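Long-range contact in 6-phosphogluconate dehydratase (PDB 2GP4), which probably dehydrates 6-phosphogluconate in the Entner-Doudoroff pathway and, in this crystal form, lacks the iron-sulfur cluster that its activity is expected to need: residues 307-319 / 343-355. Sequence-based numbering, arbitrary orientation.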
ATOM      1  N   ILE A 307       8.169   7.266   6.340  1.00 18.33           N
ATOM      2  CA  ILE A 307       7.596   5.924   6.228  1.00 18.19           C
ATOM      3  C   ILE A 307       6.420   5.736   7.192  1.00 18.05           C
ATOM      4  O   ILE A 307       5.337   5.293   6.785  1.00 17.86           O
ATOM      5  CB  ILE A 307       8.673   4.821   6.422  1.00 18.28           C
ATOM      6  CG1 ILE A 307       9.573   4.729   5.180  1.00 18.46           C
ATOM      7  CG2 ILE A 307       8.038   3.457   6.728  1.00 18.44           C
ATOM      8  CD1 ILE A 307       8.845   4.342   3.886  1.00 17.31           C
ATOM      9  N   VAL A 308       6.627   6.087   8.459  1.00 18.01           N
ATOM     10  CA  VAL A 308       5.546   6.048   9.449  1.00 18.10           C
ATOM     11  C   VAL A 308       4.359   6.908   8.978  1.00 18.09           C
ATOM     12  O   VAL A 308       3.214   6.467   9.035  1.00 18.19           O
ATOM     13  CB  VAL A 308       6.038   6.469  10.859  1.00 18.23           C
ATOM     14  CG1 VAL A 308       4.868   6.805  11.787  1.00 18.23           C
ATOM     15  CG2 VAL A 308       6.907   5.378  11.470  1.00 18.11           C
ATOM     16  N   ASN A 309       4.655   8.113   8.490  1.00 18.04           N
ATOM     17  CA  ASN A 309       3.649   9.018   7.937  1.00 18.14           C
ATOM     18  C   ASN A 309       2.821   8.348   6.841  1.00 18.27           C
ATOM     19  O   ASN A 309       1.600   8.517   6.781  1.00 18.29           O
ATOM     20  CB  ASN A 309       4.301  10.311   7.403  1.00 17.93           C
ATOM     21  CG  ASN A 309       4.653  11.319   8.520  1.00 17.91           C
ATOM     22  OD1 ASN A 309       4.447  11.056   9.707  1.00 15.65           O
ATOM     23  ND2 ASN A 309       5.182  12.482   8.124  1.00 16.43           N
ATOM     24  N   GLY A 310       3.498   7.582   5.988  1.00 18.38           N
ATOM     25  CA  GLY A 310       2.847   6.859   4.906  1.00 18.55           C
ATOM     26  C   GLY A 310       1.905   5.807   5.439  1.00 18.79           C
ATOM     27  O   GLY A 310       0.809   5.630   4.912  1.00 19.46           O
ATOM     28  N   ILE A 311       2.327   5.114   6.493  1.00 18.89           N
ATOM     29  CA  ILE A 311       1.503   4.088   7.116  1.00 18.93           C
ATOM     30  C   ILE A 311       0.243   4.678   7.757  1.00 19.25           C
ATOM     31  O   ILE A 311      -0.852   4.140   7.568  1.00 19.00           O
ATOM     32  CB  ILE A 311       2.293   3.252   8.146  1.00 18.97           C
ATOM     33  CG1 ILE A 311       3.432   2.488   7.462  1.00 18.82           C
ATOM     34  CG2 ILE A 311       1.359   2.285   8.884  1.00 18.64           C
ATOM     35  CD1 ILE A 311       4.360   1.731   8.442  1.00 18.79           C
ATOM     36  N   VAL A 312       0.387   5.773   8.508  1.00 19.73           N
ATOM     37  CA  VAL A 312      -0.784   6.350   9.193  1.00 20.34           C
ATOM     38  C   VAL A 312      -1.815   6.900   8.188  1.00 20.39           C
ATOM     39  O   VAL A 312      -3.022   6.791   8.410  1.00 20.66           O
ATOM     40  CB  VAL A 312      -0.437   7.385  10.334  1.00 20.23           C
ATOM     41  CG1 VAL A 312       0.867   7.034  11.051  1.00 20.20           C
ATOM     42  CG2 VAL A 312      -0.397   8.789   9.816  1.00 20.66           C
ATOM     43  N   ALA A 313      -1.325   7.455   7.079  1.00 20.24           N
ATOM     44  CA  ALA A 313      -2.185   7.932   5.997  1.00 20.45           C
ATOM     45  C   ALA A 313      -2.896   6.772   5.308  1.00 20.46           C
ATOM     46  O   ALA A 313      -4.073   6.877   4.965  1.00 20.43           O
ATOM     47  CB  ALA A 313      -1.383   8.714   4.994  1.00 20.23           C
ATOM     48  N   LEU A 314      -2.164   5.679   5.098  1.00 20.34           N
ATOM     49  CA  LEU A 314      -2.750   4.425   4.632  1.00 20.52           C
ATOM     50  C   LEU A 314      -3.867   3.954   5.564  1.00 20.17           C
ATOM     51  O   LEU A 314      -4.915   3.506   5.100  1.00 20.33           O
ATOM     52  CB  LEU A 314      -1.663   3.355   4.512  1.00 20.77           C
ATOM     53  CG  LEU A 314      -1.931   1.976   3.896  1.00 21.70           C
ATOM     54  CD1 LEU A 314      -2.502   0.980   4.908  1.00 22.72           C
ATOM     55  CD2 LEU A 314      -2.795   2.067   2.642  1.00 22.60           C
ATOM     56  N   LEU A 315      -3.642   4.077   6.872  1.00 19.87           N
ATOM     57  CA  LEU A 315      -4.622   3.668   7.881  1.00 19.49           C
ATOM     58  C   LEU A 315      -5.815   4.626   7.985  1.00 19.50           C
ATOM     59  O   LEU A 315      -6.961   4.182   8.054  1.00 19.59           O
ATOM     60  CB  LEU A 315      -3.949   3.481   9.248  1.00 19.30           C
ATOM     61  CG  LEU A 315      -2.981   2.297   9.402  1.00 19.12           C
ATOM     62  CD1 LEU A 315      -2.021   2.522  10.562  1.00 17.85           C
ATOM     63  CD2 LEU A 315      -3.731   0.970   9.568  1.00 18.24           C
ATOM     64  N   ALA A 316      -5.546   5.932   7.986  1.00 19.45           N
ATOM     65  CA  ALA A 316      -6.602   6.949   8.076  1.00 19.55           C
ATOM     66  C   ALA A 316      -7.508   7.004   6.839  1.00 19.78           C
ATOM     67  O   ALA A 316      -8.646   7.491   6.919  1.00 19.90           O
ATOM     68  CB  ALA A 316      -6.003   8.338   8.374  1.00 19.24           C
ATOM     69  N   THR A 317      -7.012   6.510   5.706  1.00 19.69           N
ATOM     70  CA  THR A 317      -7.784   6.537   4.469  1.00 20.10           C
ATOM     71  C   THR A 317      -8.442   5.201   4.121  1.00 20.20           C
ATOM     72  O   THR A 317      -9.135   5.099   3.118  1.00 20.11           O
ATOM     73  CB  THR A 317      -6.931   7.001   3.263  1.00 20.29           C
ATOM     74  OG1 THR A 317      -5.830   6.107   3.088  1.00 20.12           O
ATOM     75  CG2 THR A 317      -6.425   8.440   3.460  1.00 19.41           C
ATOM     76  N   GLY A 318      -8.219   4.182   4.948  1.00 20.83           N
ATOM     77  CA  GLY A 318      -8.767   2.843   4.706  1.00 20.98           C
ATOM     78  C   GLY A 318      -8.216   2.205   3.448  1.00 21.37           C
ATOM     79  O   GLY A 318      -8.947   1.567   2.692  1.00 21.39           O
ATOM     80  N   GLY A 319      -6.915   2.373   3.232  1.00 21.74           N
ATOM     81  CA  GLY A 319      -6.265   1.938   2.006  1.00 22.22           C
ATOM     82  C   GLY A 319      -6.037   0.443   1.925  1.00 22.60           C
ATOM     83  O   GLY A 319      -6.224  -0.282   2.902  1.00 22.67           O
ATOM     84  N   PHE A 343       2.416  -1.940  12.142  1.00 19.01           N
ATOM     85  CA  PHE A 343       1.128  -1.652  11.505  1.00 18.75           C
ATOM     86  C   PHE A 343      -0.031  -1.783  12.488  1.00 18.85           C
ATOM     87  O   PHE A 343      -0.885  -0.896  12.576  1.00 18.81           O
ATOM     88  CB  PHE A 343       0.897  -2.567  10.296  1.00 18.37           C
ATOM     89  CG  PHE A 343       1.616  -2.126   9.053  1.00 17.90           C
ATOM     90  CD1 PHE A 343       1.024  -1.226   8.171  1.00 17.17           C
ATOM     91  CD2 PHE A 343       2.880  -2.618   8.755  1.00 17.63           C
ATOM     92  CE1 PHE A 343       1.684  -0.815   7.021  1.00 16.34           C
ATOM     93  CE2 PHE A 343       3.544  -2.216   7.602  1.00 17.50           C
ATOM     94  CZ  PHE A 343       2.946  -1.313   6.736  1.00 17.19           C
ATOM     95  N   SER A 344      -0.030  -2.892  13.223  1.00 18.84           N
ATOM     96  CA  SER A 344      -1.098  -3.258  14.144  1.00 18.89           C
ATOM     97  C   SER A 344      -1.197  -2.275  15.310  1.00 19.12           C
ATOM     98  O   SER A 344      -2.297  -1.884  15.703  1.00 19.11           O
ATOM     99  CB  SER A 344      -0.869  -4.688  14.655  1.00 18.77           C
ATOM    100  OG  SER A 344      -1.928  -5.147  15.468  1.00 18.04           O
ATOM    101  N   GLU A 345      -0.048  -1.861  15.840  1.00 19.05           N
ATOM    102  CA  GLU A 345      -0.012  -0.935  16.974  1.00 19.44           C
ATOM    103  C   GLU A 345      -0.288   0.513  16.563  1.00 19.24           C
ATOM    104  O   GLU A 345      -0.885   1.277  17.329  1.00 19.26           O
ATOM    105  CB  GLU A 345       1.289  -1.091  17.784  1.00 19.20           C
ATOM    106  CG  GLU A 345       1.319  -2.413  18.562  1.00 19.68           C
ATOM    107  CD  GLU A 345       2.690  -2.838  19.073  1.00 20.43           C
ATOM    108  OE1 GLU A 345       3.646  -2.030  19.043  1.00 20.37           O
ATOM    109  OE2 GLU A 345       2.800  -4.006  19.526  1.00 21.82           O
ATOM    110  N   LEU A 346       0.120   0.881  15.352  1.00 19.19           N
ATOM    111  CA  LEU A 346      -0.220   2.192  14.798  1.00 19.27           C
ATOM    112  C   LEU A 346      -1.709   2.293  14.527  1.00 19.82           C
ATOM    113  O   LEU A 346      -2.326   3.329  14.806  1.00 20.09           O
ATOM    114  CB  LEU A 346       0.558   2.484  13.515  1.00 18.83           C
ATOM    115  CG  LEU A 346       2.021   2.887  13.701  1.00 18.31           C
ATOM    116  CD1 LEU A 346       2.744   2.900  12.378  1.00 16.69           C
ATOM    117  CD2 LEU A 346       2.148   4.239  14.410  1.00 18.00           C
ATOM    118  N   SER A 347      -2.278   1.212  13.988  1.00 20.21           N
ATOM    119  CA  SER A 347      -3.700   1.146  13.656  1.00 20.47           C
ATOM    120  C   SER A 347      -4.573   1.510  14.855  1.00 20.86           C
ATOM    121  O   SER A 347      -5.547   2.251  14.715  1.00 20.89           O
ATOM    122  CB  SER A 347      -4.062  -0.244  13.133  1.00 20.44           C
ATOM    123  OG  SER A 347      -5.450  -0.365  12.895  1.00 20.23           O
ATOM    124  N   ASP A 348      -4.199   1.003  16.031  1.00 21.03           N
ATOM    125  CA  ASP A 348      -4.917   1.288  17.272  1.00 21.43           C
ATOM    126  C   ASP A 348      -4.997   2.775  17.609  1.00 21.40           C
ATOM    127  O   ASP A 348      -5.914   3.199  18.314  1.00 21.42           O
ATOM    128  CB  ASP A 348      -4.283   0.534  18.443  1.00 21.59           C
ATOM    129  CG  ASP A 348      -4.551  -0.950  18.397  1.00 22.05           C
ATOM    130  OD1 ASP A 348      -5.435  -1.402  17.634  1.00 22.53           O
ATOM    131  OD2 ASP A 348      -3.873  -1.678  19.141  1.00 24.32           O
ATOM    132  N   ALA A 349      -4.044   3.558  17.108  1.00 21.25           N
ATOM    133  CA  ALA A 349      -4.013   4.997  17.378  1.00 21.31           C
ATOM    134  C   ALA A 349      -4.531   5.869  16.224  1.00 21.49           C
ATOM    135  O   ALA A 349      -4.831   7.044  16.423  1.00 21.49           O
ATOM    136  CB  ALA A 349      -2.613   5.426  17.778  1.00 21.02           C
ATOM    137  N   VAL A 350      -4.632   5.303  15.024  1.00 21.59           N
ATOM    138  CA  VAL A 350      -4.998   6.096  13.851  1.00 21.68           C
ATOM    139  C   VAL A 350      -6.485   5.949  13.514  1.00 21.91           C
ATOM    140  O   VAL A 350      -6.932   4.865  13.160  1.00 21.57           O
ATOM    141  CB  VAL A 350      -4.126   5.746  12.612  1.00 21.69           C
ATOM    142  CG1 VAL A 350      -4.508   6.613  11.413  1.00 21.23           C
ATOM    143  CG2 VAL A 350      -2.649   5.912  12.931  1.00 21.47           C
ATOM    144  N   PRO A 351      -7.250   7.051  13.614  1.00 22.25           N
ATOM    145  CA  PRO A 351      -8.671   6.974  13.271  1.00 22.64           C
ATOM    146  C   PRO A 351      -8.889   6.773  11.771  1.00 23.00           C
ATOM    147  O   PRO A 351      -8.017   7.123  10.964  1.00 22.78           O
ATOM    148  CB  PRO A 351      -9.215   8.342  13.705  1.00 22.41           C
ATOM    149  CG  PRO A 351      -8.034   9.253  13.633  1.00 22.56           C
ATOM    150  CD  PRO A 351      -6.853   8.408  14.031  1.00 22.05           C
ATOM    151  N   LEU A 352     -10.036   6.197  11.416  1.00 23.31           N
ATOM    152  CA  LEU A 352     -10.469   6.140  10.030  1.00 23.90           C
ATOM    153  C   LEU A 352     -11.172   7.451   9.678  1.00 24.74           C
ATOM    154  O   LEU A 352     -12.135   7.848  10.338  1.00 24.91           O
ATOM    155  CB  LEU A 352     -11.391   4.941   9.784  1.00 23.76           C
ATOM    156  CG  LEU A 352     -11.904   4.756   8.354  1.00 23.50           C
ATOM    157  CD1 LEU A 352     -10.756   4.371   7.392  1.00 22.99           C
ATOM    158  CD2 LEU A 352     -13.036   3.732   8.306  1.00 23.06           C
ATOM    159  N   LEU A 353     -10.681   8.105   8.630  1.00 25.57           N
ATOM    160  CA  LEU A 353     -11.096   9.456   8.272  1.00 26.38           C
ATOM    161  C   LEU A 353     -11.738   9.567   6.882  1.00 27.09           C
ATOM    162  O   LEU A 353     -12.349  10.584   6.563  1.00 26.91           O
ATOM    163  CB  LEU A 353      -9.888  10.396   8.370  1.00 26.34           C
ATOM    164  CG  LEU A 353      -9.687  11.292   9.602  1.00 26.94           C
ATOM    165  CD1 LEU A 353     -10.202  10.693  10.912  1.00 25.97           C
ATOM    166  CD2 LEU A 353      -8.225  11.732   9.723  1.00 26.29           C
ATOM    167  N   ALA A 354     -11.600   8.530   6.057  1.00 28.17           N
ATOM    168  CA  ALA A 354     -12.105   8.589   4.682  1.00 29.35           C
ATOM    169  C   ALA A 354     -12.818   7.322   4.228  1.00 30.23           C
ATOM    170  O   ALA A 354     -12.389   6.216   4.540  1.00 30.26           O
ATOM    171  CB  ALA A 354     -10.978   8.937   3.711  1.00 29.07           C
ATOM    172  N   ARG A 355     -13.914   7.508   3.494  1.00 31.64           N
ATOM    173  CA  ARG A 355     -14.608   6.425   2.794  1.00 33.13           C
ATOM    174  C   ARG A 355     -14.496   6.622   1.290  1.00 33.92           C
ATOM    175  O   ARG A 355     -15.268   7.380   0.702  1.00 33.73           O
ATOM    176  CB  ARG A 355     -16.088   6.393   3.163  1.00 33.17           C
ATOM    177  CG  ARG A 355     -16.434   5.555   4.361  1.00 34.40           C
ATOM    178  CD  ARG A 355     -17.937   5.365   4.412  1.00 36.05           C
ATOM    179  NE  ARG A 355     -18.423   5.267   5.785  1.00 38.23           N
ATOM    180  CZ  ARG A 355     -19.609   5.717   6.194  1.00 38.89           C
ATOM    181  NH1 ARG A 355     -20.436   6.315   5.340  1.00 38.64           N
ATOM    182  NH2 ARG A 355     -19.962   5.581   7.467  1.00 39.07           N
TER
HETATM  183  O   HOH W   1     -11.661   4.523   2.332  1.00 14.24           O
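Ile311 meets the Phe343 ring where helices 307-316 and 343-347 pack at -60°, their axes 10.1 Å apart, a helix pair of the largely helical N-terminal domain whose second member runs on into an irregular loop along the C-terminal end of the first. The pair is a worked example of a helix held by apolar packing along its side and by backbone bonds from a loop at its end. Ile311 CD1 lies over one face of the ring, shifted toward the rim, in a CH-pi contact 4.1 Å from the centroid, while CG2 touches CD1 and CE1 of that ring. With CG1 beside the backbone N (chi1 -63°), CG2 is left anti to it and also reaches Leu346 CD1, at 3.8 Å. One turn on, Leu315 lies against Leu346 and Ser347: its CD1 rests on Leu346 CB and the backbone of Ser347, and CD2 on Ser347 CB, whose OG bonds instead to Leu440 N, in an outermost strand (440-445) of the mixed β-sheet. Helix 23-51 flanks this layer at Val308 and Leu346. Beyond the second helix, Val350 points at the first: CG1, anti to the backbone N (chi1 -179°), lies 3.4 Å from Val312 O and also touches Leu315 CB and Ala316 CB, and CG2 packs 3.7 Å from Val312 CB. Leu352 CD1 packs against Gly318 N and CA.

Polar contacts gather where helix 307-316 ends in a Schellman motif, with Gly318 at positive phi. Ala316 CA directs a C-H at Pro351 O, 3.2 Å away. Ala316 O receives Leu353 N at 2.7 Å, in the carbonyl plane on a lone pair, and more weakly Ala354 N, so the loop supplies donors to a carbonyl of the last turn. A water sits between the two backbones, within hydrogen-bonding distance of Thr317 O and 2.9 Å from Ala354 O.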